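Local coordinates for single-stranded DNA-binding protein (Thermus aquaticus, PDB 2IHE), which binds single-stranded DNA as a homodimer of double-OB-fold chains and probably recruits partner proteins during DNA replication, recombination and repair, at residues 4-9 with 131-136; 56-61 with 99-104. All blocks are in the same frame, centred on the assembly; numbering follows the deposited sequence.

Contact 1: residues 4-9 with 131-136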
loop_
_atom_site.group_PDB
_atom_site.type_symbol
_atom_site.label_atom_id
_atom_site.label_comp_id
_atom_site.label_asym_id
_atom_site.label_seq_id
_atom_site.Cartn_x
_atom_site.Cartn_y
_atom_site.Cartn_z
ATOM N N GLY A 4 -5.781 -4.463 13.417
ATOM C CA GLY A 4 -4.549 -5.098 12.997
ATOM C C GLY A 4 -4.451 -5.015 11.481
ATOM O O GLY A 4 -5.340 -5.470 10.760
ATOM N N LEU A 5 -3.376 -4.413 10.992
ATOM C CA LEU A 5 -3.161 -4.283 9.561
ATOM C C LEU A 5 -1.768 -4.812 9.290
ATOM O O LEU A 5 -0.829 -4.510 10.023
ATOM C CB LEU A 5 -3.277 -2.815 9.143
ATOM C CG LEU A 5 -3.053 -2.436 7.678
ATOM C CD1 LEU A 5 -4.030 -3.173 6.780
ATOM C CD2 LEU A 5 -3.226 -0.937 7.526
ATOM N N ASN A 6 -1.646 -5.616 8.242
ATOM C CA ASN A 6 -0.366 -6.221 7.868
ATOM C C ASN A 6 -0.290 -6.359 6.348
ATOM O O ASN A 6 -0.786 -7.331 5.789
ATOM C CB ASN A 6 -0.230 -7.607 8.515
ATOM C CG ASN A 6 1.196 -8.129 8.494
ATOM O OD1 ASN A 6 1.953 -7.859 7.563
ATOM N ND2 ASN A 6 1.563 -8.892 9.519
ATOM N N GLN A 7 0.340 -5.388 5.694
ATOM C CA GLN A 7 0.471 -5.380 4.241
ATOM C C GLN A 7 1.898 -5.126 3.716
ATOM O O GLN A 7 2.557 -4.173 4.120
ATOM C CB GLN A 7 -0.473 -4.325 3.663
ATOM C CG GLN A 7 -1.932 -4.713 3.712
ATOM C CD GLN A 7 -2.425 -5.244 2.386
ATOM O OE1 GLN A 7 -3.413 -5.977 2.326
ATOM N NE2 GLN A 7 -1.745 -4.865 1.307
ATOM N N VAL A 8 2.363 -5.974 2.802
ATOM C CA VAL A 8 3.694 -5.821 2.218
ATOM C C VAL A 8 3.591 -5.848 0.697
ATOM O O VAL A 8 2.890 -6.685 0.133
ATOM C CB VAL A 8 4.660 -6.960 2.668
ATOM C CG1 VAL A 8 6.000 -6.811 1.978
ATOM C CG2 VAL A 8 4.858 -6.927 4.177
ATOM N N PHE A 9 4.258 -4.903 0.041
ATOM C CA PHE A 9 4.290 -4.831 -1.422
ATOM C C PHE A 9 5.739 -4.753 -1.864
ATOM O O PHE A 9 6.474 -3.866 -1.424
ATOM C CB PHE A 9 3.576 -3.598 -1.936
ATOM C CG PHE A 9 2.104 -3.658 -1.791
ATOM C CD1 PHE A 9 1.444 -2.774 -0.950
ATOM C CD2 PHE A 9 1.365 -4.578 -2.515
ATOM C CE1 PHE A 9 0.057 -2.796 -0.833
ATOM C CE2 PHE A 9 -0.028 -4.610 -2.408
ATOM C CZ PHE A 9 -0.681 -3.713 -1.561
ATOM N N VAL A 131 5.952 -1.277 3.313
ATOM C CA VAL A 131 5.271 -2.019 4.363
ATOM C C VAL A 131 4.350 -1.073 5.138
ATOM O O VAL A 131 4.695 0.085 5.360
ATOM C CB VAL A 131 6.299 -2.660 5.339
ATOM C CG1 VAL A 131 5.591 -3.393 6.465
ATOM C CG2 VAL A 131 7.188 -3.624 4.583
ATOM N N ILE A 132 3.163 -1.558 5.506
ATOM C CA ILE A 132 2.206 -0.779 6.306
ATOM C C ILE A 132 1.640 -1.681 7.418
ATOM O O ILE A 132 1.017 -2.708 7.151
ATOM C CB ILE A 132 1.064 -0.171 5.433
ATOM C CG1 ILE A 132 0.080 0.563 6.342
ATOM C CG2 ILE A 132 0.377 -1.236 4.608
ATOM C CD1 ILE A 132 -0.885 1.470 5.614
ATOM N N LEU A 133 1.897 -1.306 8.667
ATOM C CA LEU A 133 1.453 -2.081 9.824
ATOM C C LEU A 133 0.751 -1.227 10.860
ATOM O O LEU A 133 0.941 -0.019 10.920
ATOM C CB LEU A 133 2.643 -2.720 10.536
ATOM C CG LEU A 133 3.583 -3.727 9.879
ATOM C CD1 LEU A 133 4.749 -3.931 10.829
ATOM C CD2 LEU A 133 2.886 -5.046 9.582
ATOM N N MET A 134 -0.047 -1.882 11.694
ATOM C CA MET A 134 -0.748 -1.225 12.791
ATOM C C MET A 134 -0.918 -2.261 13.894
ATOM O O MET A 134 -1.452 -3.345 13.684
ATOM C CB MET A 134 -2.104 -0.661 12.343
ATOM C CG MET A 134 -2.841 0.089 13.446
ATOM S SD MET A 134 -3.987 1.335 12.816
ATOM C CE MET A 134 -4.879 0.388 11.575
ATOM N N GLY A 135 -0.404 -1.930 15.065
ATOM C CA GLY A 135 -0.488 -2.835 16.180
ATOM C C GLY A 135 -0.301 -2.056 17.453
ATOM O O GLY A 135 -0.582 -0.856 17.500
ATOM N N ASN A 136 0.192 -2.735 18.483
ATOM C CA ASN A 136 0.410 -2.115 19.779
ATOM C C ASN A 136 1.843 -2.315 20.205
ATOM O O ASN A 136 2.442 -3.339 19.885
ATOM C CB ASN A 136 -0.509 -2.754 20.822
ATOM C CG ASN A 136 -1.962 -2.450 20.572
ATOM O OD1 ASN A 136 -2.457 -1.388 20.947
ATOM N ND2 ASN A 136 -2.656 -3.374 19.919
#
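Gln7 and Ile132 exchange two backbone hydrogen bonds, Gln7 N to Ile132 O at 3.1 Å and Ile132 N to Gln7 O at 3.0 Å, both donors lying in the plane of the carbonyl they meet. They form a hydrogen-bonded pair of an antiparallel sheet that joins the first strands of the chain's two OB-fold domains edge to edge. The next such pair, Leu5 with Met134, is looser: Met134 N reaches Leu5 O tilted out of the carbonyl plane, and the return bond from Leu5 N to Met134 O is weak at 3.5 Å. Leu5 O also receives a CA-H...O contact from Leu133.

On the face they share with Gln7, the apolar Leu5, Ile132 and Met134 suit a buried surface that meets the second subunit, where Phe9 of that subunit packs on Ile132. With CG1 of Ile132 anti to the backbone N (chi1 177°), CG2 is left between N and carbonyl carbon and presses on Gln7 CB at 3.3 Å, while CG1 meets Leu5 CD2 at 3.8 Å. Of its side chain Gln7 brings mainly CB to this contact; the bent chain carries the amide away.

The other face holds Asn6, Val8, Val131 and Leu133. Asn6 lies alongside Leu133, its amide over the methyl CD2, and its OD1 accepts a hydrogen bond from Leu82 N, so a polar side chain is satisfied in a buried place. The two valines, compact enough to sit side by side at a non-hydrogen-bonded pair, touch through Val8 CG2 and Val131 CG2 at 4.1 Å.

Contact 2: residues 56-61 with 99-104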
loop_
_atom_site.group_PDB
_atom_site.type_symbol
_atom_site.label_atom_id
_atom_site.label_comp_id
_atom_site.label_asym_id
_atom_site.label_seq_id
_atom_site.Cartn_x
_atom_site.Cartn_y
_atom_site.Cartn_z
ATOM N N VAL A 56 10.776 -14.794 -0.089
ATOM C CA VAL A 56 9.329 -14.748 0.079
ATOM C C VAL A 56 8.783 -16.148 -0.130
ATOM O O VAL A 56 9.203 -16.859 -1.044
ATOM C CB VAL A 56 8.649 -13.781 -0.933
ATOM C CG1 VAL A 56 9.451 -12.502 -1.045
ATOM C CG2 VAL A 56 8.479 -14.444 -2.283
ATOM N N ARG A 57 7.844 -16.541 0.719
ATOM C CA ARG A 57 7.262 -17.865 0.616
ATOM C C ARG A 57 5.842 -17.889 0.058
ATOM O O ARG A 57 4.963 -17.156 0.508
ATOM C CB ARG A 57 7.278 -18.544 1.978
ATOM C CG ARG A 57 6.553 -19.873 1.975
ATOM C CD ARG A 57 6.862 -20.689 3.214
ATOM N NE ARG A 57 8.266 -21.066 3.281
ATOM C CZ ARG A 57 8.745 -21.991 4.102
ATOM N NH1 ARG A 57 7.930 -22.635 4.930
ATOM N NH2 ARG A 57 10.037 -22.281 4.087
ATOM N N LEU A 58 5.635 -18.744 -0.935
ATOM C CA LEU A 58 4.336 -18.911 -1.568
ATOM C C LEU A 58 3.909 -20.354 -1.273
ATOM O O LEU A 58 4.707 -21.279 -1.409
ATOM C CB LEU A 58 4.471 -18.661 -3.073
ATOM C CG LEU A 58 3.220 -18.497 -3.939
ATOM C CD1 LEU A 58 2.295 -17.420 -3.370
ATOM C CD2 LEU A 58 3.670 -18.153 -5.347
ATOM N N LEU A 59 2.668 -20.540 -0.839
ATOM C CA LEU A 59 2.175 -21.874 -0.513
ATOM C C LEU A 59 0.933 -22.191 -1.305
ATOM O O LEU A 59 0.227 -21.291 -1.746
ATOM C CB LEU A 59 1.799 -21.974 0.964
ATOM C CG LEU A 59 2.816 -21.707 2.065
ATOM C CD1 LEU A 59 2.149 -21.874 3.423
ATOM C CD2 LEU A 59 3.981 -22.657 1.913
ATOM N N GLY A 60 0.658 -23.478 -1.473
ATOM C CA GLY A 60 -0.542 -23.888 -2.180
ATOM C C GLY A 60 -0.605 -23.716 -3.688
ATOM O O GLY A 60 0.419 -23.620 -4.372
ATOM N N ARG A 61 -1.835 -23.680 -4.198
ATOM C CA ARG A 61 -2.092 -23.552 -5.624
ATOM C C ARG A 61 -1.292 -22.455 -6.309
ATOM O O ARG A 61 -0.955 -22.582 -7.488
ATOM C CB ARG A 61 -3.588 -23.341 -5.882
ATOM C CG ARG A 61 -3.975 -23.489 -7.347
ATOM C CD ARG A 61 -3.563 -24.860 -7.868
ATOM N NE ARG A 61 -3.429 -24.904 -9.322
ATOM C CZ ARG A 61 -2.951 -25.949 -9.992
ATOM N NH1 ARG A 61 -2.567 -27.034 -9.335
ATOM N NH2 ARG A 61 -2.850 -25.912 -11.315
ATOM N N VAL A 99 8.484 -12.943 4.824
ATOM C CA VAL A 99 7.433 -12.398 3.989
ATOM C C VAL A 99 6.674 -13.591 3.419
ATOM O O VAL A 99 7.269 -14.538 2.899
ATOM C CB VAL A 99 7.985 -11.559 2.817
ATOM C CG1 VAL A 99 6.837 -11.016 1.982
ATOM C CG2 VAL A 99 8.823 -10.424 3.340
ATOM N N ARG A 100 5.355 -13.544 3.554
ATOM C CA ARG A 100 4.467 -14.583 3.055
ATOM C C ARG A 100 3.683 -13.994 1.883
ATOM O O ARG A 100 2.914 -13.051 2.048
ATOM C CB ARG A 100 3.510 -15.024 4.159
ATOM C CG ARG A 100 2.467 -16.023 3.703
ATOM C CD ARG A 100 3.062 -17.399 3.423
ATOM N NE ARG A 100 2.057 -18.277 2.836
ATOM C CZ ARG A 100 0.916 -18.606 3.434
ATOM N NH1 ARG A 100 0.640 -18.132 4.645
ATOM N NH2 ARG A 100 0.043 -19.395 2.813
ATOM N N ALA A 101 3.897 -14.547 0.697
ATOM C CA ALA A 101 3.226 -14.062 -0.486
ATOM C C ALA A 101 1.840 -14.672 -0.637
ATOM O O ALA A 101 1.677 -15.886 -0.603
ATOM C CB ALA A 101 4.074 -14.357 -1.726
ATOM N N GLU A 102 0.838 -13.815 -0.789
ATOM C CA GLU A 102 -0.531 -14.261 -0.990
ATOM C C GLU A 102 -0.687 -14.441 -2.492
ATOM O O GLU A 102 -1.404 -15.334 -2.952
ATOM C CB GLU A 102 -1.522 -13.206 -0.487
ATOM C CG GLU A 102 -1.427 -12.907 1.004
ATOM C CD GLU A 102 -1.942 -11.516 1.334
ATOM O OE1 GLU A 102 -2.221 -10.744 0.386
ATOM O OE2 GLU A 102 -2.057 -11.190 2.536
ATOM N N PHE A 103 -0.012 -13.575 -3.245
ATOM C CA PHE A 103 -0.028 -13.614 -4.708
ATOM C C PHE A 103 1.297 -13.097 -5.240
ATOM O O PHE A 103 2.043 -12.430 -4.531
ATOM C CB PHE A 103 -1.109 -12.702 -5.301
ATOM C CG PHE A 103 -2.469 -12.838 -4.676
ATOM C CD1 PHE A 103 -2.877 -11.957 -3.679
ATOM C CD2 PHE A 103 -3.360 -13.813 -5.115
ATOM C CE1 PHE A 103 -4.153 -12.036 -3.140
ATOM C CE2 PHE A 103 -4.642 -13.901 -4.577
ATOM C CZ PHE A 103 -5.038 -13.015 -3.589
ATOM N N ILE A 104 1.584 -13.416 -6.496
ATOM C CA ILE A 104 2.779 -12.910 -7.167
ATOM C C ILE A 104 2.431 -12.724 -8.635
ATOM O O ILE A 104 1.531 -13.380 -9.163
ATOM C CB ILE A 104 4.024 -13.857 -7.073
ATOM C CG1 ILE A 104 3.764 -15.166 -7.823
ATOM C CG2 ILE A 104 4.396 -14.099 -5.624
ATOM C CD1 ILE A 104 5.003 -16.013 -8.013
HETATM O O HOH W 1 0.900 -18.469 -0.506
#
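Arg57 straddles Arg100 through its backbone: Arg57 N donates to Val99 O at 3.0 Å with a nearly straight N-H...O angle of 169°, and Ala101 N donates to Arg57 O at 2.8 Å. This is the parallel strand pairing that helps close the β-barrel of the first OB fold, between strands 50-59 and 95-107. Past it the strands diverge, and a water takes over, accepting from Leu59 N and donating to Ala101 O. Near this end Glu102 and Phe103 form a classic beta bulge opposite Glu79, where the second strand turns a corner.

Apolar packing fills the face of Val56, Leu58, Val99 and Ala101, directed into the barrel. The small Ala101 lets Leu58 come close, with CD1 3.9 Å from Ala101 CB. Leu58's other methyl, CD2, meets Ile104 CD1 at 3.7 Å, so its forked end bridges residues before and after the corner. Ile104 in turn touches Trp66 of helix 61-66.

Charged groups occupy the other face. Arg57 NE pairs with Asp31 and Arg100 NH1 with Glu83, so each arginine has a carboxylate partner. The long Arg100 chain, bent at chi2 (71°), reaches over the neighbouring strand toward Leu59. Leu59 crosses Arg100 at about a right angle, its CD1 methyl resting over one guanidinium face, offset toward the rim, 3.3 Å from NH2. With an alanine here in place of Arg100, Glu83 would probably be left without this cation and one side of Leu59 uncovered. Arg57 O lies at the guanidinium edge, 3.5 Å from Arg100 CD.

From the N terminus, strand 5-14 opens the first OB domain and meets strands 29-38 and 75-86 of that domain. Strand 50-59 then leads into helix 61-66, and after strand 75-86 the chain returns on strand 95-107, where contact 2 closes a loop of 37 residues within this one domain. Only then does the chain pass into the second domain, where strand 128-145 pairs with strand 5-14 in contact 1, closing a loop of 121 residues that encloses the shorter one without crossing it. Contact 2 ties two strands of one barrel, while contact 1 joins two domains; their centres lie about 17 Å apart, and Val8 touches Val99 between them.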